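Local coordinates for YaeQ family protein (Pseudomonas syringae pv. tomato, PDB 2OT9) that is of unknown function but belongs to the YaeQ family of the PDDEXK clan and binds meso-tartaric acid in the crystal, at residues G85-A89 against D90-W94; G115-I118 against P119-N123; A130-Q134 against D135-V139; V152-E156 against G157-V161. All coordinates share one frame; numbering follows the deposited sequence.

In the fold
The four contacts follow one another along the chain. Contacts 1 and 2 touch: L92 CD1 lies 3.9 Å from V117 CG1, and A89 CB lies 3.8 Å from A120 CB, so the capped start of helix 89-96 packs on the last turn of helix 111-117 and the turn that follows it. Contact 1 supplies four residues of the tartrate pocket, whereas the V117 side chain of contact 2 is about 10 Å from the ligand. Contact 3 leads from the central sheet into helix 134-141, with the L137 side chain about 11 Å from the tartrate. Contact 4, a hairpin in the same sheet, has its centre about 27 Å from that of contact 1, across the middle of the chain.

Contact 1 (G85-A89 against D90-W94). With SRT (S,R meso-tartaric acid), chain C.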
loop_
_atom_site.group_PDB
_atom_site.type_symbol
_atom_site.label_atom_id
_atom_site.label_comp_id
_atom_site.label_asym_id
_atom_site.label_seq_id
_atom_site.Cartn_x
_atom_site.Cartn_y
_atom_site.Cartn_z
ATOM N N GLY A 85 -1.710 5.596 -4.567
ATOM C CA GLY A 85 -1.743 6.878 -5.285
ATOM C C GLY A 85 -3.129 7.198 -5.817
ATOM O O GLY A 85 -4.125 7.014 -5.111
ATOM N N GLN A 86 -3.197 7.638 -7.073
ATOM C CA GLN A 86 -4.441 8.140 -7.644
ATOM C C GLN A 86 -4.734 7.515 -9.017
ATOM O O GLN A 86 -4.809 8.237 -10.016
ATOM C CB GLN A 86 -4.388 9.676 -7.730
ATOM C CG GLN A 86 -4.313 10.355 -6.350
ATOM C CD GLN A 86 -4.263 11.868 -6.406
ATOM O OE1 GLN A 86 -4.635 12.488 -7.406
ATOM N NE2 GLN A 86 -3.789 12.475 -5.324
ATOM N N PRO A 87 -4.915 6.177 -9.075
ATOM C CA PRO A 87 -5.279 5.565 -10.368
ATOM C C PRO A 87 -6.676 6.024 -10.778
ATOM O O PRO A 87 -7.488 6.353 -9.905
ATOM C CB PRO A 87 -5.283 4.065 -10.066
ATOM C CG PRO A 87 -5.536 3.970 -8.583
ATOM C CD PRO A 87 -4.856 5.179 -7.983
ATOM N N ASP A 88 -6.956 6.079 -12.077
ATOM C CA ASP A 88 -8.287 6.493 -12.532
ATOM C C ASP A 88 -9.310 5.348 -12.461
ATOM O O ASP A 88 -8.950 4.195 -12.213
ATOM C CB ASP A 88 -8.243 7.200 -13.915
ATOM C CG ASP A 88 -7.824 6.280 -15.075
ATOM O OD1 ASP A 88 -8.065 5.050 -15.030
ATOM O OD2 ASP A 88 -7.281 6.818 -16.077
ATOM N N ALA A 89 -10.585 5.674 -12.678
ATOM C CA ALA A 89 -11.658 4.697 -12.574
ATOM C C ALA A 89 -11.556 3.601 -13.633
ATOM O O ALA A 89 -11.988 2.489 -13.394
ATOM C CB ALA A 89 -13.028 5.396 -12.668
ATOM N N ASP A 90 -11.042 3.927 -14.817
ATOM C CA ASP A 90 -10.851 2.914 -15.860
ATOM C C ASP A 90 -9.869 1.831 -15.382
ATOM O O ASP A 90 -10.138 0.638 -15.514
ATOM C CB ASP A 90 -10.387 3.547 -17.181
ATOM C CG ASP A 90 -11.486 4.368 -17.859
ATOM O OD1 ASP A 90 -12.549 3.805 -18.165
ATOM O OD2 ASP A 90 -11.267 5.571 -18.116
ATOM N N ARG A 91 -8.764 2.251 -14.781
ATOM C CA ARG A 91 -7.726 1.307 -14.327
ATOM C C ARG A 91 -8.264 0.423 -13.212
ATOM O O ARG A 91 -8.077 -0.801 -13.227
ATOM C CB ARG A 91 -6.456 2.039 -13.852
ATOM C CG ARG A 91 -5.366 1.043 -13.392
ATOM C CD ARG A 91 -3.982 1.640 -13.145
ATOM N NE ARG A 91 -3.080 0.594 -12.627
ATOM C CZ ARG A 91 -2.384 -0.259 -13.377
ATOM N NH1 ARG A 91 -2.443 -0.205 -14.708
ATOM N NH2 ARG A 91 -1.599 -1.166 -12.788
ATOM N N LEU A 92 -8.955 1.038 -12.258
ATOM C CA LEU A 92 -9.616 0.282 -11.189
ATOM C C LEU A 92 -10.632 -0.699 -11.743
ATOM O O LEU A 92 -10.716 -1.825 -11.260
ATOM C CB LEU A 92 -10.284 1.223 -10.179
ATOM C CG LEU A 92 -9.274 1.993 -9.320
ATOM C CD1 LEU A 92 -9.986 3.016 -8.461
ATOM C CD2 LEU A 92 -8.422 1.062 -8.438
ATOM N N THR A 93 -11.393 -0.287 -12.761
ATOM C CA THR A 93 -12.388 -1.178 -13.360
ATOM C C THR A 93 -11.729 -2.415 -13.959
ATOM O O THR A 93 -12.131 -3.550 -13.654
ATOM C CB THR A 93 -13.239 -0.470 -14.441
ATOM O OG1 THR A 93 -13.907 0.642 -13.848
ATOM C CG2 THR A 93 -14.271 -1.433 -15.058
ATOM N N TRP A 94 -10.719 -2.196 -14.791
ATOM C CA TRP A 94 -10.079 -3.295 -15.489
ATOM C C TRP A 94 -9.208 -4.192 -14.617
ATOM O O TRP A 94 -9.213 -5.411 -14.794
ATOM C CB TRP A 94 -9.313 -2.795 -16.709
ATOM C CG TRP A 94 -10.266 -2.391 -17.821
ATOM C CD1 TRP A 94 -11.421 -3.034 -18.196
ATOM C CD2 TRP A 94 -10.132 -1.266 -18.690
ATOM N NE1 TRP A 94 -12.013 -2.367 -19.265
ATOM C CE2 TRP A 94 -11.249 -1.273 -19.572
ATOM C CE3 TRP A 94 -9.197 -0.230 -18.793
ATOM C CZ2 TRP A 94 -11.431 -0.298 -20.548
ATOM C CZ3 TRP A 94 -9.390 0.733 -19.769
ATOM C CH2 TRP A 94 -10.493 0.696 -20.621
HETATM O O1 SRT C . -0.948 7.387 -8.525
HETATM O O11 SRT C . -1.255 7.667 -10.667
HETATM C C1 SRT C . -0.756 7.056 -9.703
HETATM C C2 SRT C . 0.110 5.840 -9.913
HETATM O O2 SRT C . 1.201 5.992 -10.836
HETATM C C3 SRT C . -0.820 4.719 -10.315
HETATM O O3 SRT C . -1.365 4.276 -9.068
HETATM C C4 SRT C . -0.101 3.613 -11.062
HETATM O O4 SRT C . 1.029 3.192 -10.693
HETATM O O41 SRT C . -0.684 3.141 -12.061
HETATM O O HOH W 1 -8.784 6.125 -18.718
#
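D88 caps helix 89-96 through R91 N, at the end of a short loop that leaves strand 78-84 and lines the tartrate pocket on its way. Its CG stands between the backbone N and the carbonyl carbon (chi1 67°), turning OD1 back over the first turn to accept R91 N at 2.9 Å, nearly along the carboxylate C-O direction. Aspartate suits an N-cap because its acceptor sits so close to the main chain. L92 N then donates to D88 O, in the carbonyl plane. A89 O is gripped twice, by T93 N and by T93 OG1 at 2.7 Å, which reach it from opposite faces of its plane. P87, with no N-H to satisfy, lays CG against L92 CD2 at 4.1 Å.

The pocket side is served by the loop. Q86 N donates to tartrate O1 at 2.7 Å, almost straight (172°), and G85, at positive phi, leaves O1 room beside its CA. The ligand is also hydrogen-bonded to R39 NH2 and V84 O. R91 is extended from CG to NE; tartrate O41 lies over one guanidinium face, 3.5 Å from NE, while the group itself is held by V64 O and a salt bridge to E83. Its nearby positive charge probably favours the anionic ligand. The D88 carboxylate is probably stabilised by the N-H groups at the helix start; the D90 carboxylate meets it through a water that donates to OD2 of both.

Contact 2 (G115-I118 against P119-N123); sequences GKVI and PAIKN
V117 and A120 are the ends of a type I beta turn, where helix 111-117 runs out and the chain bends off toward strand 127-131. A120 N donates to V117 O at 3.0 Å, but the donor stands 56° out of the carbonyl plane, as expected when a bond spans only three residues. P119 sits inside this turn. Its ring nitrogen carries no hydrogen to offer the helix, and its fixed phi fits the bend; instead P119 CG rests 3.3 Å from G115 O, the ring taking the place that an amide hydrogen bond would have.

The apolar side chains come next. I121 has CG1 between its backbone N and carbonyl carbon (chi1 62°), which lets CG2 face V117 CG1 at 4.1 Å, the two side chains passing at a slant. Its other branch ends in CD1, 4.3 Å from I118 CD1. A branched residue suits this place because it can touch V117 with one arm and I118 with the other.

Farther out, A89 and L92 of helix 89-96 back this cluster through I121, A120 and V117, and I129 of strand 127-131 receives both I118 and I121. K122 folds back over the turn, bent at its second and third torsions, and brings CD to 3.9 Å from I118 O.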
loop_
_atom_site.group_PDB
_atom_site.type_symbol
_atom_site.label_atom_id
_atom_site.label_comp_id
_atom_site.label_asym_id
_atom_site.label_seq_id
_atom_site.Cartn_x
_atom_site.Cartn_y
_atom_site.Cartn_z
ATOM N N GLY A 115 -13.939 13.024 -6.565
ATOM C CA GLY A 115 -15.125 13.480 -7.261
ATOM C C GLY A 115 -15.329 12.802 -8.593
ATOM O O GLY A 115 -16.469 12.564 -8.996
ATOM N N LYS A 116 -14.229 12.509 -9.287
ATOM C CA LYS A 116 -14.270 11.774 -10.548
ATOM C C LYS A 116 -14.389 10.257 -10.365
ATOM O O LYS A 116 -15.173 9.610 -11.044
ATOM C CB LYS A 116 -13.032 12.094 -11.413
ATOM C CG LYS A 116 -13.111 13.460 -12.099
ATOM C CD LYS A 116 -12.036 13.632 -13.143
ATOM C CE LYS A 116 -11.792 15.108 -13.451
ATOM N NZ LYS A 116 -13.052 15.908 -13.573
ATOM N N VAL A 117 -13.625 9.699 -9.438
ATOM C CA VAL A 117 -13.494 8.249 -9.338
ATOM C C VAL A 117 -14.606 7.567 -8.522
ATOM O O VAL A 117 -15.153 6.562 -8.949
ATOM C CB VAL A 117 -12.095 7.871 -8.804
ATOM C CG1 VAL A 117 -11.963 6.369 -8.590
ATOM C CG2 VAL A 117 -11.035 8.360 -9.778
ATOM N N ILE A 118 -14.942 8.117 -7.353
ATOM C CA ILE A 118 -15.893 7.449 -6.456
ATOM C C ILE A 118 -17.283 7.184 -7.086
ATOM O O ILE A 118 -17.821 6.084 -6.930
ATOM C CB ILE A 118 -16.011 8.178 -5.074
ATOM C CG1 ILE A 118 -14.659 8.189 -4.311
ATOM C CG2 ILE A 118 -17.158 7.623 -4.246
ATOM C CD1 ILE A 118 -13.982 6.828 -4.084
ATOM N N PRO A 119 -17.857 8.176 -7.796
ATOM C CA PRO A 119 -19.149 7.929 -8.437
ATOM C C PRO A 119 -19.091 6.902 -9.570
ATOM O O PRO A 119 -20.130 6.334 -9.910
ATOM C CB PRO A 119 -19.527 9.301 -9.036
ATOM C CG PRO A 119 -18.721 10.290 -8.271
ATOM C CD PRO A 119 -17.411 9.565 -8.025
ATOM N N ALA A 120 -17.903 6.666 -10.126
ATOM C CA ALA A 120 -17.744 5.840 -11.328
ATOM C C ALA A 120 -17.470 4.357 -11.055
ATOM O O ALA A 120 -17.461 3.542 -11.990
ATOM C CB ALA A 120 -16.634 6.421 -12.224
ATOM N N ILE A 121 -17.227 4.020 -9.785
ATOM C CA ILE A 121 -16.833 2.673 -9.410
ATOM C C ILE A 121 -17.879 1.955 -8.553
ATOM O O ILE A 121 -17.582 0.930 -7.943
ATOM C CB ILE A 121 -15.479 2.659 -8.685
ATOM C CG1 ILE A 121 -15.549 3.463 -7.377
ATOM C CG2 ILE A 121 -14.361 3.177 -9.593
ATOM C CD1 ILE A 121 -14.319 3.338 -6.542
ATOM N N LYS A 122 -19.099 2.486 -8.541
ATOM C CA LYS A 122 -20.211 1.908 -7.771
ATOM C C LYS A 122 -20.462 0.438 -8.057
ATOM O O LYS A 122 -20.698 -0.345 -7.137
ATOM C CB LYS A 122 -21.509 2.677 -8.043
ATOM C CG LYS A 122 -21.490 4.120 -7.591
ATOM C CD LYS A 122 -21.105 4.218 -6.136
ATOM C CE LYS A 122 -21.845 5.347 -5.445
ATOM N NZ LYS A 122 -21.621 5.256 -3.955
ATOM N N ASN A 123 -20.408 0.070 -9.330
ATOM C CA ASN A 123 -20.745 -1.286 -9.756
ATOM C C ASN A 123 -19.578 -2.264 -9.719
ATOM O O ASN A 123 -19.732 -3.448 -10.048
ATOM C CB ASN A 123 -21.372 -1.259 -11.148
ATOM C CG ASN A 123 -22.656 -0.467 -11.180
ATOM O OD1 ASN A 123 -23.328 -0.321 -10.151
ATOM N ND2 ASN A 123 -23.009 0.056 -12.359
#

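Contact 3 (A130-Q134 against D135-V139)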
loop_
_atom_site.group_PDB
_atom_site.type_symbol
_atom_site.label_atom_id
_atom_site.label_comp_id
_atom_site.label_asym_id
_atom_site.label_seq_id
_atom_site.Cartn_x
_atom_site.Cartn_y
_atom_site.Cartn_z
ATOM N N ALA A 130 -8.782 3.421 0.840
ATOM C CA ALA A 130 -8.508 4.201 2.038
ATOM C C ALA A 130 -7.462 5.244 1.677
ATOM O O ALA A 130 -6.624 5.011 0.801
ATOM C CB ALA A 130 -7.989 3.295 3.151
ATOM N N ALA A 131 -7.510 6.397 2.324
ATOM C CA ALA A 131 -6.520 7.453 2.094
ATOM C C ALA A 131 -5.564 7.575 3.294
ATOM O O ALA A 131 -5.994 7.490 4.449
ATOM C CB ALA A 131 -7.217 8.776 1.847
ATOM N N VAL A 132 -4.285 7.797 3.002
ATOM C CA VAL A 132 -3.254 8.023 4.011
ATOM C C VAL A 132 -3.117 9.542 4.197
ATOM O O VAL A 132 -2.937 10.251 3.208
ATOM C CB VAL A 132 -1.877 7.460 3.544
ATOM C CG1 VAL A 132 -0.804 7.675 4.614
ATOM C CG2 VAL A 132 -1.971 5.958 3.166
ATOM N N PRO A 133 -3.218 10.044 5.441
ATOM C CA PRO A 133 -3.089 11.509 5.686
ATOM C C PRO A 133 -1.693 12.019 5.309
ATOM O O PRO A 133 -0.702 11.329 5.558
ATOM C CB PRO A 133 -3.297 11.641 7.212
ATOM C CG PRO A 133 -3.982 10.384 7.624
ATOM C CD PRO A 133 -3.484 9.300 6.682
ATOM N N GLN A 134 -1.606 13.219 4.737
ATOM C CA GLN A 134 -0.329 13.689 4.205
ATOM C C GLN A 134 0.689 14.010 5.293
ATOM O O GLN A 134 1.884 13.787 5.095
ATOM C CB GLN A 134 -0.492 14.887 3.243
ATOM C CG GLN A 134 0.830 15.319 2.493
ATOM C CD GLN A 134 1.293 14.394 1.324
ATOM O OE1 GLN A 134 2.392 14.573 0.787
ATOM N NE2 GLN A 134 0.472 13.431 0.936
ATOM N N ASP A 135 0.224 14.523 6.430
ATOM C CA ASP A 135 1.150 14.909 7.502
ATOM C C ASP A 135 2.003 13.737 7.991
ATOM O O ASP A 135 3.220 13.841 7.985
ATOM C CB ASP A 135 0.463 15.665 8.658
ATOM C CG ASP A 135 -0.632 14.848 9.382
ATOM O OD1 ASP A 135 -0.915 13.676 9.038
ATOM O OD2 ASP A 135 -1.226 15.419 10.330
ATOM N N VAL A 136 1.379 12.622 8.374
ATOM C CA VAL A 136 2.146 11.466 8.881
ATOM C C VAL A 136 2.945 10.785 7.764
ATOM O O VAL A 136 4.027 10.236 7.991
ATOM C CB VAL A 136 1.247 10.435 9.631
ATOM C CG1 VAL A 136 0.246 9.735 8.686
ATOM C CG2 VAL A 136 2.116 9.395 10.370
ATOM N N LEU A 137 2.403 10.816 6.553
ATOM C CA LEU A 137 3.108 10.240 5.433
ATOM C C LEU A 137 4.422 10.988 5.237
ATOM O O LEU A 137 5.463 10.364 5.065
ATOM C CB LEU A 137 2.251 10.288 4.158
ATOM C CG LEU A 137 2.912 9.784 2.887
ATOM C CD1 LEU A 137 3.425 8.345 3.107
ATOM C CD2 LEU A 137 1.900 9.848 1.749
ATOM N N GLU A 138 4.385 12.314 5.300
ATOM C CA GLU A 138 5.617 13.091 5.091
ATOM C C GLU A 138 6.679 12.811 6.151
ATOM O O GLU A 138 7.870 12.683 5.826
ATOM C CB GLU A 138 5.323 14.585 4.961
ATOM C CG GLU A 138 4.861 14.921 3.531
ATOM C CD GLU A 138 4.622 16.407 3.314
ATOM O OE1 GLU A 138 5.123 17.224 4.119
ATOM O OE2 GLU A 138 3.936 16.751 2.326
ATOM N N VAL A 139 6.233 12.691 7.401
ATOM C CA VAL A 139 7.095 12.308 8.526
ATOM C C VAL A 139 7.740 10.934 8.318
ATOM O O VAL A 139 8.950 10.772 8.521
ATOM C CB VAL A 139 6.287 12.278 9.836
ATOM C CG1 VAL A 139 7.050 11.524 10.928
ATOM C CG2 VAL A 139 5.924 13.676 10.294
#
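P133 and L137 meet where strand 127-131 gives way to helix 134-141, with P133 in the N-cap position. The backbone bonds come first. L137 N makes a weak bond to P133 O at 3.3 Å, and E138 N makes a firmer one to Q134 O at 2.9 Å, its donor tilted 23° from the carbonyl plane. The ring of P133 restricts phi at the entry to the helix, but proline has no side-chain acceptor for the N-H groups of the first turn; what it offers them is its carbonyl O, taken weakly by L137 N.

Apolar contacts follow. On the inner side, V132 CG1, anti to the backbone N, comes within 4.0 Å of L137 CB, and the two side chains cross at about a right angle. V132 thus packs from the incoming chain, while V136, on the helix, turns to the P133 ring and to H168 of strand 166-174. V136 CG1 stands between its own N and carbonyl carbon (chi1 67°), a setting that brings it 4.3 Å from P133 CD and into a methyl-carbonyl contact with P133 O at 3.6 Å.

Polar groups occupy the outer side. D135 OD1 receives a weak bond from the next residue, V136 N, and also lies 3.6 Å from P133 CB. E138, extended beyond CG, lays its carboxylate beside the bent Q134 side chain, with OE2 3.4 Å from Q134 CG.

On the inner side, L137 reaches T41 and V42 of helix 37-49, while V132 touches L45 of that helix and L172 of strand 166-174. The whole is a strand-to-helix connection with proline at the N-cap position, seating helix 134-141 beside the sheet of an alpha/beta fold.

Contact 4 (V152-E156 against G157-V161)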
loop_
_atom_site.group_PDB
_atom_site.type_symbol
_atom_site.label_atom_id
_atom_site.label_comp_id
_atom_site.label_asym_id
_atom_site.label_seq_id
_atom_site.Cartn_x
_atom_site.Cartn_y
_atom_site.Cartn_z
ATOM N N VAL A 152 5.719 -2.161 13.543
ATOM C CA VAL A 152 4.337 -1.797 13.253
ATOM C C VAL A 152 3.377 -2.543 14.176
ATOM O O VAL A 152 3.436 -3.779 14.288
ATOM C CB VAL A 152 3.974 -2.080 11.775
ATOM C CG1 VAL A 152 2.464 -1.872 11.512
ATOM C CG2 VAL A 152 4.803 -1.185 10.830
HETATM N N MSE A 153 2.516 -1.785 14.853
HETATM C CA MSE A 153 1.418 -2.363 15.608
HETATM C C MSE A 153 0.110 -1.918 14.963
HETATM O O MSE A 153 -0.076 -0.726 14.659
HETATM C CB MSE A 153 1.462 -1.955 17.078
HETATM C CG MSE A 153 0.217 -2.409 17.879
HETATM SE SE MSE A 153 0.406 -2.153 19.786
HETATM C CE MSE A 153 1.571 -3.654 20.123
ATOM N N ILE A 154 -0.779 -2.877 14.733
ATOM C CA ILE A 154 -2.105 -2.582 14.177
ATOM C C ILE A 154 -3.152 -2.937 15.232
ATOM O O ILE A 154 -3.268 -4.107 15.663
ATOM C CB ILE A 154 -2.340 -3.337 12.837
ATOM C CG1 ILE A 154 -1.214 -2.995 11.834
ATOM C CG2 ILE A 154 -3.738 -3.020 12.252
ATOM C CD1 ILE A 154 -1.310 -3.725 10.484
ATOM N N SER A 155 -3.893 -1.922 15.665
ATOM C CA SER A 155 -4.883 -2.086 16.717
ATOM C C SER A 155 -6.142 -1.268 16.422
ATOM O O SER A 155 -6.068 -0.059 16.177
ATOM C CB SER A 155 -4.265 -1.681 18.061
ATOM O OG SER A 155 -5.196 -1.841 19.118
ATOM N N GLU A 156 -7.294 -1.936 16.435
ATOM C CA GLU A 156 -8.574 -1.287 16.138
ATOM C C GLU A 156 -8.535 -0.471 14.834
ATOM O O GLU A 156 -9.072 0.646 14.761
ATOM C CB GLU A 156 -9.033 -0.440 17.339
ATOM C CG GLU A 156 -9.160 -1.261 18.633
ATOM C CD GLU A 156 -9.746 -0.492 19.814
ATOM O OE1 GLU A 156 -10.088 0.702 19.659
ATOM O OE2 GLU A 156 -9.873 -1.096 20.908
ATOM N N GLY A 157 -7.876 -1.021 13.813
ATOM C CA GLY A 157 -7.816 -0.376 12.503
ATOM C C GLY A 157 -6.761 0.714 12.358
ATOM O O GLY A 157 -6.529 1.205 11.241
ATOM N N THR A 158 -6.122 1.097 13.469
ATOM C CA THR A 158 -5.079 2.129 13.436
ATOM C C THR A 158 -3.717 1.485 13.329
ATOM O O THR A 158 -3.453 0.481 13.980
ATOM C CB THR A 158 -5.106 3.038 14.675
ATOM O OG1 THR A 158 -6.410 3.600 14.817
ATOM C CG2 THR A 158 -4.075 4.179 14.562
ATOM N N VAL A 159 -2.874 2.071 12.485
ATOM C CA VAL A 159 -1.524 1.593 12.265
ATOM C C VAL A 159 -0.565 2.502 13.044
ATOM O O VAL A 159 -0.574 3.729 12.876
ATOM C CB VAL A 159 -1.203 1.541 10.742
ATOM C CG1 VAL A 159 0.189 0.963 10.470
ATOM C CG2 VAL A 159 -2.253 0.714 10.002
ATOM N N PHE A 160 0.234 1.909 13.924
ATOM C CA PHE A 160 1.242 2.649 14.645
ATOM C C PHE A 160 2.596 2.178 14.151
ATOM O O PHE A 160 2.967 1.014 14.346
ATOM C CB PHE A 160 1.138 2.404 16.161
ATOM C CG PHE A 160 -0.194 2.786 16.743
ATOM C CD1 PHE A 160 -0.422 4.080 17.189
ATOM C CD2 PHE A 160 -1.217 1.849 16.836
ATOM C CE1 PHE A 160 -1.665 4.441 17.740
ATOM C CE2 PHE A 160 -2.457 2.196 17.379
ATOM C CZ PHE A 160 -2.676 3.500 17.832
ATOM N N VAL A 161 3.334 3.090 13.526
ATOM C CA VAL A 161 4.649 2.754 13.003
ATOM C C VAL A 161 5.722 3.396 13.875
ATOM O O VAL A 161 5.743 4.621 14.041
ATOM C CB VAL A 161 4.812 3.247 11.543
ATOM C CG1 VAL A 161 6.213 2.893 11.000
ATOM C CG2 VAL A 161 3.705 2.705 10.647
#
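M153 and F160 form a hydrogen-bonded pair in the antiparallel hairpin of strands 147-155 and 158-163: M153 N donates to F160 O at 2.9 Å, and F160 N to M153 O at 2.8 Å. S155 and T158 are joined in the same way next to the turn, a type I' turn whose corners are E156 and G157. G157 suits its positive phi, where a CB would clash with E156 O, whereas E156 adopts the left-handed conformation of the first corner (phi 50°), as type I' requires. T158 N closes the turn on S155 O from well above the carbonyl plane.

One face of the hairpin carries the aliphatic residues. V152 sets CG1 anti to its backbone N (chi1 172°), aiming it at V159 CG1, 3.8 Å away on a slanting course. Its other branch, CG2, lies beside V161 CG2 at 4.0 Å, the two side chains pointing the same way. I154 CG1 meets V159 CG2 at 4.3 Å. Beta-branched residues suit such extended strands and pack into an apolar layer against helix 37-49.

The opposite face centres on the F160 ring. T158 CG2, anti to its backbone N, sits 3.6 Å above one ring face, offset toward the rim. S155 CB comes to the ring edge, 4.3 Å from CE2, and M153 O also lies near that plane. Selenomethionine M153 touches F160 through CB, while the selenium end turns off from the hairpin partner.

T158 OG1 bonds to Q171 of strand 166-174, and D18 receives the backbone N-H groups of E156 and G157. Strand 6-16 flanks the hairpin beside 147-155, strand 166-174 does so beside 158-163, and F49 and L45 of helix 37-49 cover the aliphatic face.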